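Local coordinates for protein bottromycin amidohydrolase (Streptomyces purpureus, PDB 6I5S) that acts as the thiazoline-specific gatekeeper of bottromycin biosynthesis, an amidohydrolase that probably hydrolyses its substrate at a site of two zinc ions, at residues G44-A49 with R407-G412; R57-A62 with A400-Y405; S101-L106 with A135-P140; E366-G371 with G375-A380; D420-D425 with E432-L437. One frame throughout, in Å; residues are numbered along the deposited sequence.

Contact 1 of 5, residues G44-A49 with R407-G412; sequences GLIDAA and RHPDDG
Ile-46, next in the chain after Leu-45, pushes its terminal methyl into the corner made by His-408 and Pro-409, the first two residues of a type I beta turn (His-408 to Asp-411) that follows strand 402-405. The tight part is small. Ile-46 CD1 lies over one face of the His-408 imidazole, a CH-pi contact 4.0 Å from the ring centroid and 28° off the ring normal. The same methyl, Ile-46 CD1, abuts the CD corner of the Pro-409 ring at 3.6 Å. CG1 of Ile-46 stands opposite the carbonyl carbon (chi1 -64°), which carries CD1 out to the turn. Tyr-85 packs on Ile-46 and meets the His-408 ring edge to face, while Leu-378 of helix 374-381 also packs against Ile-46. The loose side is polar: Asp-47, Asp-410 and Asp-411 are solvent-exposed and make no contact across the two segments. Replacing His-408 with alanine removes the imidazole and would probably leave Ile-46 CD1 without the ring it covers and the turn without a side-chain acceptor. That acceptor is ND1 of His-408, which takes the N-H of Asp-410 at 3.0 Å, with the donor only 11° out of the ring plane.

Contact 2 of 5, residues R57-A62 with A400-Y405; sequences RDLEVA and ADLVFY
Two sheets face each other, as in a beta sandwich, where Leu-59 and Val-61 of strand 57-62 meet Ala-400, Leu-402 and Phe-404. Strand 57-62 is the middle of a three-stranded antiparallel sheet, between strands 38-41 and 65-71; strand 402-405 belongs to the larger mixed sheet, between strands 84-95 and 421-424. The join is made entirely by apolar side chains. Leu-59 and Leu-402 reach toward each other tip to tip, Leu-59 CD2 standing 3.6 Å from Leu-402 CD1. The torsions explain the reach: CG of Leu-59 is anti to the backbone N (chi1 167°) and CD2 prolongs that extended path, while in Leu-402 CG stands beside the backbone N and CD1 continues anti to CA (chi2 171°). The same Leu-59 methyl, CD2, comes to 4.2 Å from CZ of Phe-404, a looser touch. At the other end of the interface Val-61 CG1 rests on Ala-400 CB at 3.7 Å. Leu-423 of strand 421-424 touches Val-61, Ala-400, Leu-402 and Phe-404, and Phe-40, Trp-84 and Phe-428 pack round the Phe-404 ring, so all five contacting residues are buried. Alternation along the chain turns Asp-401 from the interface, where its OD2 forms a salt bridge with Arg-399 and its OD1 accepts from Asp-425 N. Alternate residues meeting through apolar side chains between two sheets are typical of a beta sandwich, consistent with the composite domain that flanks the catalytic barrel in the amidohydrolase superfamily.

Contact 3 of 5, residues S101-L106 with A135-P140; sequences SDLVGL and AVLPRP
Leu-103 and Pro-138 cross obliquely, the leucine branch of helix 100-108 lying against the proline ring just ahead of strand 139-142. CD2 of Leu-103 is 3.8 Å from Pro-138 CD. CG of Leu-103 stands opposite its carbonyl carbon (chi1 -66°); this points CG at the loop, where the branch splits, CD2 to the proline and CD1 to Leu-137, whose CD2 it approaches loosely at 4.4 Å. One turn on, Leu-106 adds its CB 4.2 Å from Pro-138 CG, so the ring is touched by residues three apart along one helix face. The backbone joins in, with Leu-103 O lying 3.9 Å from Pro-138 CG. Helix 100-108 is the crossover of a beta-alpha-beta unit: it links strand 84-95 to the parallel strand 111-116, and strand 139-142 extends the series, as in the barrel of the amidohydrolase superfamily. Tyr-114 of strand 111-116 packs on both Leu-103 and Pro-138. An alanine at Pro-138 lacks CG and CD, and would probably open a gap between the helix and the loop leading into strand 139-142, Leu-103 CD2 and Leu-106 CB each losing the atom it rests on. The Leu-106 side chain is about 13 Å from a zinc ion. Asp-102, from another side of the helix, forms a salt bridge through OD1 with Arg-300.

Contact 4 of 5, residues E366-G371 with G375-A380; sequences ELTRAG and GAVLKA
The CA atoms of Leu-367 and Val-377 come within 7.1 Å where helix 358-369 and helix 374-381 pack on either side of a short link, and the first helix closes in a Schellman motif at Gly-371, whose positive phi (115°) suits glycine. Val-377 divides its two methyls between neighbouring residues of that helix. Its CG1, placed between backbone N and carbonyl carbon (chi1 76°), meets Thr-368 CG2 at 4.0 Å. Its CG2 goes to Leu-367, lying 4.2 Å from CD1 and about as far from CB. Both side chains approach the valine at a slant. The threonine shows its methyl to the partner helix, while its hydroxyl OG1 bonds to the backbone oxygens of Ile-364 and Ala-365. Charge is kept to another flank: Arg-369 NH2 and Glu-366 OE2 form a salt bridge of 2.7 Å, the carboxylate oxygen at the edge and in the plane of the guanidinium. OE2 also pairs with Arg-277, and Arg-369 has a cation-pi contact with Phe-285. Val-345, in the loop after strand 342-343, packs against both Leu-367 and Ala-380, bridging the two helices. The contact between these segments is apolar, so it depends on shape and hydrophobic burial, while Thr-368 OG1 and Glu-366 find partners on their own side.

Contact 5 of 5, residues D420-D425 with E432-L437; sequences DGVLVD and EDLDRL
Leu-434, which packs on Gly-421 and Val-422, is followed in helix 431-444 by Asp-435, whose OD1 is gripped by Arg-454 in a salt bridge and, weakly and at long range, by Arg-418. Strand 421-424 pairs antiparallel with strand 402-405 and begins in a classic beta bulge, Asp-420 and Gly-421 both facing Phe-404. The chain then hairpins into strand 427-430 and enters the helix, which folds back across the strands; the unit is a beta-hairpin followed by a covering helix. Arg-418 also makes a weak, long ion pair with Asp-420 OD1, so it reaches carboxylates of both segments, although the stronger partner of Asp-420 is Arg-406 N, bonded to OD2. On the helix, Asp-433 OD1 and Arg-436 NH1 form a salt bridge of 3.5 Å, one turn apart. The contact itself is apolar. CD1 of Leu-434 lies 4.0 Å from Gly-421 CA. On the residue before, Asp-420 C is 4.4 Å from Leu-434 CD1, a looser approach to the backbone of the bulge. Leu-434 reaches the strand with CG opposite its carbonyl carbon (chi1 -62°), and Leu-429 of strand 427-430 packs on it too. Val-422 and Leu-434 cross at about a right angle, and a single methyl, Val-422 CG2, sits 4.0 Å from both CD1 and CD2 of Leu-434.

How the contacts relate
Contacts 1 and 2 close long loops: their first segments lie near the N-terminus, and their second segments adjoin near residue 405, so the ends of the chain build one sandwich-like region with centres 13 Å apart. Contacts 3 and 4 both fall within that loop, on opposite sides of the chain's centre and 24 Å apart. Contact 5 follows, its strand 421-424 pairing with strand 402-405 of contact 2. Contacts 1, 2, 3 and 5 all reach the mixed sheet. Val-424 of contact 5 packs on Val-136 of contact 3, and Ala-48 of contact 1 touches Lys-379 of contact 4. This is consistent with a sandwich-like region joined to the zinc-bearing barrel of an amidohydrolase.

Contact 1 of 5, residues G44-A49 with R407-G412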
# COMPACT_ATOMS: atom_id res chain seq x y z
N GLY A 44 -10.89 22.84 3.64
CA GLY A 44 -9.76 23.19 2.81
C GLY A 44 -9.23 21.95 2.07
O GLY A 44 -8.66 21.03 2.67
N LEU A 45 -9.48 21.89 0.78
CA LEU A 45 -9.04 20.74 -0.02
C LEU A 45 -7.56 20.91 -0.31
O LEU A 45 -7.15 21.91 -0.90
CB LEU A 45 -9.82 20.64 -1.32
CG LEU A 45 -9.37 19.58 -2.35
CD1 LEU A 45 -9.44 18.20 -1.75
CD2 LEU A 45 -10.17 19.66 -3.67
N ILE A 46 -6.75 19.97 0.16
CA ILE A 46 -5.31 20.01 -0.11
C ILE A 46 -5.05 19.38 -1.47
O ILE A 46 -5.52 18.27 -1.77
CB ILE A 46 -4.54 19.32 1.01
CG1 ILE A 46 -4.76 20.11 2.33
CG2 ILE A 46 -3.07 19.20 0.68
CD1 ILE A 46 -4.14 19.43 3.53
N ASP A 47 -4.33 20.11 -2.32
CA ASP A 47 -4.07 19.68 -3.70
C ASP A 47 -3.11 18.51 -3.69
O ASP A 47 -1.98 18.64 -3.21
CB ASP A 47 -3.48 20.83 -4.51
CG ASP A 47 -3.45 20.54 -6.01
OD1 ASP A 47 -4.08 19.55 -6.44
OD2 ASP A 47 -2.80 21.30 -6.76
N ALA A 48 -3.54 17.37 -4.23
CA ALA A 48 -2.77 16.14 -4.10
C ALA A 48 -1.36 16.26 -4.68
O ALA A 48 -0.48 15.48 -4.30
CB ALA A 48 -3.51 14.98 -4.77
N ALA A 49 -1.14 17.21 -5.59
CA ALA A 49 0.17 17.41 -6.20
C ALA A 49 1.05 18.42 -5.45
O ALA A 49 2.24 18.17 -5.25
CB ALA A 49 -0.01 17.87 -7.65
N ARG A 407 -6.39 19.96 12.02
CA ARG A 407 -5.23 20.81 11.82
C ARG A 407 -4.52 20.36 10.54
O ARG A 407 -4.64 19.21 10.13
CB ARG A 407 -4.26 20.73 13.00
CG ARG A 407 -4.84 21.25 14.32
CD ARG A 407 -3.83 21.18 15.46
NE ARG A 407 -4.35 21.77 16.70
CZ ARG A 407 -3.70 21.82 17.86
NH1 ARG A 407 -2.47 21.32 17.97
NH2 ARG A 407 -4.27 22.38 18.92
N HIS A 408 -3.79 21.26 9.91
CA HIS A 408 -3.14 20.92 8.66
C HIS A 408 -2.20 19.74 8.90
O HIS A 408 -1.44 19.76 9.88
CB HIS A 408 -2.40 22.12 8.09
CG HIS A 408 -1.97 21.93 6.67
ND1 HIS A 408 -0.99 21.02 6.31
CD2 HIS A 408 -2.43 22.46 5.51
CE1 HIS A 408 -0.85 21.03 5.00
NE2 HIS A 408 -1.71 21.89 4.49
N PRO A 409 -2.23 18.68 8.07
CA PRO A 409 -1.44 17.49 8.39
C PRO A 409 0.06 17.67 8.19
O PRO A 409 0.82 16.84 8.71
CB PRO A 409 -2.01 16.42 7.45
CG PRO A 409 -2.54 17.20 6.28
CD PRO A 409 -3.07 18.48 6.88
N ASP A 410 0.51 18.72 7.52
CA ASP A 410 1.93 19.04 7.49
C ASP A 410 2.43 19.70 8.78
O ASP A 410 3.61 20.07 8.86
CB ASP A 410 2.24 19.95 6.30
CG ASP A 410 3.73 19.99 5.95
OD1 ASP A 410 4.51 19.13 6.45
OD2 ASP A 410 4.11 20.89 5.16
N ASP A 411 1.58 19.87 9.79
CA ASP A 411 2.00 20.34 11.11
C ASP A 411 1.62 19.30 12.17
O ASP A 411 0.79 18.43 11.93
CB ASP A 411 1.37 21.69 11.45
CG ASP A 411 1.91 22.82 10.57
OD1 ASP A 411 1.11 23.52 9.90
OD2 ASP A 411 3.15 22.99 10.52
N GLY A 412 2.26 19.38 13.32
CA GLY A 412 1.89 18.52 14.42
C GLY A 412 2.60 17.18 14.38
O GLY A 412 3.22 16.80 13.38

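Contact 2 of 5, residues R57-A62 with A400-Y405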
# COMPACT_ATOMS: atom_id res chain seq x y z
N ARG A 57 -14.33 25.76 1.41
CA ARG A 57 -15.56 25.52 0.68
C ARG A 57 -16.36 24.44 1.38
O ARG A 57 -15.81 23.56 2.04
CB ARG A 57 -15.26 25.12 -0.75
CG ARG A 57 -14.56 26.21 -1.56
CD ARG A 57 -14.50 25.81 -3.03
NE ARG A 57 -13.94 26.87 -3.87
CZ ARG A 57 -12.90 26.71 -4.68
NH1 ARG A 57 -12.29 25.53 -4.79
NH2 ARG A 57 -12.47 27.75 -5.39
N ASP A 58 -17.66 24.55 1.26
CA ASP A 58 -18.54 23.53 1.83
C ASP A 58 -18.65 22.38 0.85
O ASP A 58 -19.01 22.57 -0.32
CB ASP A 58 -19.91 24.12 2.13
CG ASP A 58 -19.89 25.28 3.12
OD1 ASP A 58 -18.97 25.41 3.96
OD2 ASP A 58 -20.86 26.07 3.09
N LEU A 59 -18.36 21.19 1.34
CA LEU A 59 -18.29 19.98 0.54
C LEU A 59 -19.61 19.22 0.62
O LEU A 59 -20.03 18.83 1.71
CB LEU A 59 -17.14 19.11 1.07
CG LEU A 59 -17.11 17.68 0.53
CD1 LEU A 59 -16.92 17.68 -1.00
CD2 LEU A 59 -16.02 16.88 1.21
N GLU A 60 -20.23 18.98 -0.53
CA GLU A 60 -21.46 18.20 -0.61
C GLU A 60 -21.15 16.81 -1.12
O GLU A 60 -20.57 16.64 -2.21
CB GLU A 60 -22.47 18.88 -1.52
CG GLU A 60 -23.74 18.08 -1.64
CD GLU A 60 -24.73 18.66 -2.60
OE1 GLU A 60 -24.53 19.81 -3.07
OE2 GLU A 60 -25.71 17.95 -2.89
N VAL A 61 -21.51 15.80 -0.32
CA VAL A 61 -21.41 14.39 -0.70
C VAL A 61 -22.82 13.85 -0.84
O VAL A 61 -23.65 14.02 0.05
CB VAL A 61 -20.62 13.59 0.36
CG1 VAL A 61 -20.59 12.12 0.02
CG2 VAL A 61 -19.19 14.12 0.47
N ALA A 62 -23.09 13.19 -1.96
CA ALA A 62 -24.41 12.67 -2.28
C ALA A 62 -24.26 11.20 -2.64
O ALA A 62 -23.64 10.88 -3.66
CB ALA A 62 -25.04 13.45 -3.41
N ALA A 400 -16.41 9.36 -2.95
CA ALA A 400 -16.07 10.19 -1.81
C ALA A 400 -15.21 9.38 -0.86
O ALA A 400 -15.67 8.83 0.16
CB ALA A 400 -17.33 10.72 -1.15
N ASP A 401 -13.95 9.26 -1.24
CA ASP A 401 -12.89 8.66 -0.44
C ASP A 401 -11.93 9.81 -0.07
O ASP A 401 -11.13 10.26 -0.90
CB ASP A 401 -12.13 7.61 -1.25
CG ASP A 401 -12.94 6.40 -1.65
OD1 ASP A 401 -13.90 5.97 -0.95
OD2 ASP A 401 -12.60 5.82 -2.72
N LEU A 402 -11.96 10.24 1.18
CA LEU A 402 -11.26 11.45 1.60
C LEU A 402 -10.78 11.29 3.02
O LEU A 402 -11.39 10.56 3.80
CB LEU A 402 -12.18 12.66 1.52
CG LEU A 402 -12.75 13.04 0.15
CD1 LEU A 402 -13.82 14.14 0.30
CD2 LEU A 402 -11.58 13.50 -0.74
N VAL A 403 -9.71 12.01 3.39
CA VAL A 403 -9.19 11.99 4.75
C VAL A 403 -9.28 13.39 5.35
O VAL A 403 -8.92 14.37 4.69
CB VAL A 403 -7.74 11.49 4.78
CG1 VAL A 403 -7.32 11.18 6.20
CG2 VAL A 403 -7.58 10.24 3.89
N PHE A 404 -9.76 13.47 6.57
CA PHE A 404 -10.10 14.73 7.23
C PHE A 404 -9.19 14.98 8.43
O PHE A 404 -8.95 14.06 9.22
CB PHE A 404 -11.53 14.70 7.74
CG PHE A 404 -12.56 14.82 6.68
CD1 PHE A 404 -13.36 15.95 6.63
CD2 PHE A 404 -12.77 13.82 5.74
CE1 PHE A 404 -14.36 16.08 5.68
CE2 PHE A 404 -13.76 13.95 4.80
CZ PHE A 404 -14.55 15.09 4.75
N TYR A 405 -8.75 16.23 8.61
CA TYR A 405 -7.89 16.67 9.70
C TYR A 405 -8.39 18.01 10.23
O TYR A 405 -8.75 18.90 9.45
CB TYR A 405 -6.46 16.84 9.22
CG TYR A 405 -5.86 15.56 8.66
CD1 TYR A 405 -5.19 14.67 9.49
CD2 TYR A 405 -5.96 15.27 7.32
CE1 TYR A 405 -4.60 13.48 8.95
CE2 TYR A 405 -5.43 14.06 6.77
CZ TYR A 405 -4.76 13.20 7.62
OH TYR A 405 -4.20 12.04 7.13

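Contact 3 of 5, residues S101-L106 with A135-P140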
# COMPACT_ATOMS: atom_id res chain seq x y z
N SER A 101 -8.42 -8.04 9.75
CA SER A 101 -7.55 -7.19 10.56
C SER A 101 -6.79 -6.20 9.70
O SER A 101 -6.63 -5.03 10.07
CB SER A 101 -6.61 -8.08 11.37
OG SER A 101 -5.67 -7.29 12.05
N ASP A 102 -6.23 -6.66 8.58
CA ASP A 102 -5.53 -5.77 7.67
C ASP A 102 -6.45 -4.68 7.12
O ASP A 102 -6.03 -3.54 6.95
CB ASP A 102 -4.93 -6.56 6.50
CG ASP A 102 -4.07 -7.72 6.93
OD1 ASP A 102 -3.55 -7.71 8.06
OD2 ASP A 102 -3.82 -8.65 6.10
N LEU A 103 -7.68 -5.05 6.74
CA LEU A 103 -8.59 -4.08 6.16
C LEU A 103 -8.90 -2.97 7.16
O LEU A 103 -8.91 -1.78 6.81
CB LEU A 103 -9.88 -4.80 5.72
CG LEU A 103 -9.75 -5.82 4.55
CD1 LEU A 103 -11.05 -6.55 4.37
CD2 LEU A 103 -9.36 -5.10 3.29
N VAL A 104 -9.10 -3.33 8.42
CA VAL A 104 -9.37 -2.33 9.46
C VAL A 104 -8.16 -1.45 9.71
O VAL A 104 -8.29 -0.23 9.82
CB VAL A 104 -9.87 -3.02 10.75
CG1 VAL A 104 -9.94 -1.97 11.88
CG2 VAL A 104 -11.25 -3.70 10.54
N GLY A 105 -6.96 -2.05 9.77
CA GLY A 105 -5.74 -1.27 9.94
C GLY A 105 -5.56 -0.23 8.85
O GLY A 105 -5.25 0.93 9.13
N LEU A 106 -5.81 -0.62 7.59
CA LEU A 106 -5.70 0.35 6.51
C LEU A 106 -6.68 1.50 6.70
O LEU A 106 -6.26 2.67 6.63
CB LEU A 106 -5.90 -0.33 5.15
CG LEU A 106 -4.81 -1.32 4.77
CD1 LEU A 106 -5.21 -2.11 3.54
CD2 LEU A 106 -3.46 -0.65 4.54
N ALA A 135 -20.22 -3.82 3.52
CA ALA A 135 -19.30 -3.57 4.62
C ALA A 135 -18.43 -2.40 4.21
O ALA A 135 -18.16 -2.18 3.02
CB ALA A 135 -18.42 -4.79 4.90
N VAL A 136 -17.95 -1.66 5.20
CA VAL A 136 -17.03 -0.56 4.96
C VAL A 136 -15.64 -1.15 4.82
O VAL A 136 -15.12 -1.77 5.76
CB VAL A 136 -17.08 0.44 6.12
CG1 VAL A 136 -16.08 1.54 5.92
CG2 VAL A 136 -18.44 1.08 6.15
N LEU A 137 -15.03 -0.99 3.64
CA LEU A 137 -13.68 -1.52 3.48
C LEU A 137 -12.96 -0.74 2.37
O LEU A 137 -13.60 -0.04 1.58
CB LEU A 137 -13.71 -3.03 3.21
CG LEU A 137 -14.78 -3.58 2.31
CD1 LEU A 137 -14.85 -2.79 1.07
CD2 LEU A 137 -14.48 -5.03 2.01
N PRO A 138 -11.64 -0.80 2.34
CA PRO A 138 -10.90 -0.16 1.25
C PRO A 138 -11.15 -0.91 -0.05
O PRO A 138 -11.38 -2.13 -0.05
CB PRO A 138 -9.43 -0.30 1.67
CG PRO A 138 -9.43 -0.90 3.04
CD PRO A 138 -10.78 -1.55 3.25
N ARG A 139 -11.03 -0.17 -1.15
CA ARG A 139 -11.26 -0.77 -2.47
C ARG A 139 -9.98 -1.44 -2.96
O ARG A 139 -8.93 -0.79 -3.01
CB ARG A 139 -11.67 0.34 -3.44
CG ARG A 139 -12.02 -0.11 -4.88
CD ARG A 139 -13.35 -0.91 -4.92
NE ARG A 139 -13.80 -1.11 -6.29
CZ ARG A 139 -14.96 -0.68 -6.80
NH1 ARG A 139 -15.86 -0.04 -6.06
NH2 ARG A 139 -15.22 -0.92 -8.08
N PRO A 140 -10.03 -2.72 -3.37
CA PRO A 140 -8.83 -3.39 -3.89
C PRO A 140 -8.62 -3.22 -5.38
O PRO A 140 -9.56 -3.07 -6.18
CB PRO A 140 -9.07 -4.86 -3.54
CG PRO A 140 -10.60 -5.01 -3.62
CD PRO A 140 -11.20 -3.64 -3.32

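Contact 4 of 5, residues E366-G371 with G375-A380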
# COMPACT_ATOMS: atom_id res chain seq x y z
N GLU A 366 9.93 7.05 5.65
CA GLU A 366 11.13 6.69 4.89
C GLU A 366 11.36 7.64 3.72
O GLU A 366 12.51 8.07 3.48
CB GLU A 366 11.05 5.26 4.34
CG GLU A 366 11.09 4.13 5.36
CD GLU A 366 12.46 3.77 5.87
OE1 GLU A 366 13.45 4.14 5.22
OE2 GLU A 366 12.55 3.08 6.92
N LEU A 367 10.31 7.95 2.96
CA LEU A 367 10.46 8.79 1.78
C LEU A 367 10.79 10.23 2.16
O LEU A 367 11.62 10.87 1.51
CB LEU A 367 9.17 8.72 0.96
CG LEU A 367 8.92 7.37 0.28
CD1 LEU A 367 7.49 7.27 -0.18
CD2 LEU A 367 9.88 7.26 -0.93
N THR A 368 10.18 10.76 3.23
CA THR A 368 10.52 12.12 3.62
C THR A 368 11.90 12.21 4.28
O THR A 368 12.61 13.21 4.11
CB THR A 368 9.43 12.71 4.56
OG1 THR A 368 9.21 11.85 5.69
CG2 THR A 368 8.13 12.86 3.78
N ARG A 369 12.32 11.16 5.02
CA ARG A 369 13.69 11.13 5.54
C ARG A 369 14.71 11.21 4.42
O ARG A 369 15.77 11.79 4.59
CB ARG A 369 13.97 9.86 6.36
CG ARG A 369 13.41 9.87 7.75
CD ARG A 369 14.06 8.82 8.66
NE ARG A 369 13.82 7.41 8.33
CZ ARG A 369 12.76 6.69 8.63
NH1 ARG A 369 11.74 7.19 9.30
NH2 ARG A 369 12.76 5.44 8.29
N ALA A 370 14.41 10.58 3.27
CA ALA A 370 15.27 10.63 2.10
C ALA A 370 15.26 11.98 1.39
O ALA A 370 16.10 12.20 0.51
CB ALA A 370 14.86 9.53 1.12
N GLY A 371 14.38 12.90 1.80
CA GLY A 371 14.35 14.25 1.25
C GLY A 371 13.10 14.60 0.46
O GLY A 371 12.99 15.74 -0.00
N GLY A 375 4.35 17.76 -0.46
CA GLY A 375 3.55 17.66 -1.68
C GLY A 375 3.87 16.43 -2.48
O GLY A 375 2.97 15.74 -2.96
N ALA A 376 5.17 16.12 -2.65
CA ALA A 376 5.58 14.96 -3.41
C ALA A 376 5.09 13.67 -2.77
O ALA A 376 4.61 12.75 -3.45
CB ALA A 376 7.11 14.95 -3.56
N VAL A 377 5.23 13.57 -1.45
CA VAL A 377 4.83 12.31 -0.83
C VAL A 377 3.31 12.19 -0.81
O VAL A 377 2.75 11.09 -1.01
CB VAL A 377 5.48 12.19 0.56
CG1 VAL A 377 4.78 13.07 1.57
CG2 VAL A 377 5.51 10.75 1.00
N LEU A 378 2.60 13.32 -0.69
CA LEU A 378 1.15 13.26 -0.79
C LEU A 378 0.70 12.82 -2.18
O LEU A 378 -0.23 12.01 -2.33
CB LEU A 378 0.53 14.61 -0.45
CG LEU A 378 -1.02 14.62 -0.41
CD1 LEU A 378 -1.59 13.61 0.59
CD2 LEU A 378 -1.57 16.00 -0.16
N LYS A 379 1.34 13.35 -3.23
CA LYS A 379 1.04 12.92 -4.60
C LYS A 379 1.29 11.42 -4.78
O LYS A 379 0.49 10.73 -5.40
CB LYS A 379 1.87 13.73 -5.60
CG LYS A 379 1.56 13.44 -7.03
CD LYS A 379 2.37 14.31 -8.01
CE LYS A 379 1.80 14.16 -9.44
NZ LYS A 379 2.54 14.95 -10.45
N ALA A 380 2.40 10.91 -4.27
CA ALA A 380 2.68 9.48 -4.31
C ALA A 380 1.63 8.64 -3.56
O ALA A 380 1.31 7.53 -3.99
CB ALA A 380 4.04 9.21 -3.69

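Contact 5 of 5, residues D420-D425 with E432-L437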
# COMPACT_ATOMS: atom_id res chain seq x y z
N ASP A 420 -8.62 12.84 11.92
CA ASP A 420 -9.82 13.08 12.69
C ASP A 420 -11.10 12.58 12.01
O ASP A 420 -12.18 12.69 12.60
CB ASP A 420 -9.91 14.57 12.98
CG ASP A 420 -8.72 15.05 13.78
OD1 ASP A 420 -8.48 14.44 14.83
OD2 ASP A 420 -8.01 15.97 13.34
N GLY A 421 -11.00 12.11 10.78
CA GLY A 421 -12.10 11.44 10.10
C GLY A 421 -11.62 10.80 8.83
O GLY A 421 -10.67 11.29 8.19
N VAL A 422 -12.29 9.73 8.44
CA VAL A 422 -12.00 9.09 7.15
C VAL A 422 -13.35 8.84 6.49
O VAL A 422 -14.21 8.18 7.07
CB VAL A 422 -11.22 7.77 7.29
CG1 VAL A 422 -11.03 7.09 5.92
CG2 VAL A 422 -9.88 7.99 7.91
N LEU A 423 -13.53 9.41 5.31
CA LEU A 423 -14.72 9.18 4.48
C LEU A 423 -14.43 8.07 3.49
O LEU A 423 -13.50 8.19 2.67
CB LEU A 423 -15.06 10.45 3.73
CG LEU A 423 -16.39 10.56 3.01
CD1 LEU A 423 -17.56 10.47 3.97
CD2 LEU A 423 -16.43 11.88 2.29
N VAL A 424 -15.23 6.99 3.53
CA VAL A 424 -14.98 5.80 2.73
C VAL A 424 -16.24 5.54 1.95
O VAL A 424 -17.25 5.12 2.54
CB VAL A 424 -14.65 4.57 3.58
CG1 VAL A 424 -14.24 3.41 2.67
CG2 VAL A 424 -13.65 4.85 4.62
N ASP A 425 -16.19 5.77 0.64
CA ASP A 425 -17.39 5.60 -0.23
C ASP A 425 -18.59 6.27 0.44
O ASP A 425 -19.70 5.73 0.47
CB ASP A 425 -17.67 4.11 -0.51
CG ASP A 425 -18.67 3.87 -1.62
OD1 ASP A 425 -18.93 4.80 -2.43
OD2 ASP A 425 -19.20 2.73 -1.71
N GLU A 432 -13.81 9.10 16.99
CA GLU A 432 -14.16 8.07 17.94
C GLU A 432 -14.42 6.75 17.25
O GLU A 432 -14.08 5.71 17.80
CB GLU A 432 -15.40 8.51 18.77
CG GLU A 432 -15.10 9.72 19.68
CD GLU A 432 -16.17 9.96 20.75
OE1 GLU A 432 -17.25 9.35 20.67
OE2 GLU A 432 -15.92 10.77 21.68
N ASP A 433 -15.01 6.78 16.06
CA ASP A 433 -15.13 5.57 15.24
C ASP A 433 -13.76 4.97 14.94
O ASP A 433 -13.58 3.76 14.98
CB ASP A 433 -15.80 5.87 13.91
CG ASP A 433 -17.27 6.28 14.05
OD1 ASP A 433 -17.98 5.78 14.98
OD2 ASP A 433 -17.70 7.11 13.21
N LEU A 434 -12.80 5.83 14.63
CA LEU A 434 -11.46 5.34 14.26
C LEU A 434 -10.76 4.76 15.48
O LEU A 434 -10.17 3.68 15.40
CB LEU A 434 -10.64 6.45 13.60
CG LEU A 434 -11.15 7.04 12.30
CD1 LEU A 434 -10.38 8.27 11.90
CD2 LEU A 434 -11.08 6.00 11.19
N ASP A 435 -10.88 5.43 16.64
CA ASP A 435 -10.34 4.88 17.87
C ASP A 435 -10.93 3.52 18.17
O ASP A 435 -10.23 2.61 18.63
CB ASP A 435 -10.64 5.82 19.04
CG ASP A 435 -9.88 7.13 18.99
OD1 ASP A 435 -8.92 7.29 18.25
OD2 ASP A 435 -10.27 8.03 19.81
N ARG A 436 -12.27 3.40 18.01
CA ARG A 436 -12.94 2.16 18.38
C ARG A 436 -12.53 1.01 17.43
O ARG A 436 -12.33 -0.13 17.87
CB ARG A 436 -14.45 2.39 18.34
CG ARG A 436 -15.32 1.23 18.76
CD ARG A 436 -16.80 1.65 18.85
NE ARG A 436 -17.00 2.79 19.76
CZ ARG A 436 -17.45 4.00 19.40
NH1 ARG A 436 -17.78 4.27 18.14
NH2 ARG A 436 -17.58 4.94 20.33
N LEU A 437 -12.45 1.30 16.14
CA LEU A 437 -12.01 0.27 15.17
C LEU A 437 -10.59 -0.18 15.45
O LEU A 437 -10.30 -1.37 15.47
CB LEU A 437 -12.11 0.79 13.73
CG LEU A 437 -13.52 0.88 13.11
CD1 LEU A 437 -13.53 1.62 11.77
CD2 LEU A 437 -13.99 -0.49 12.90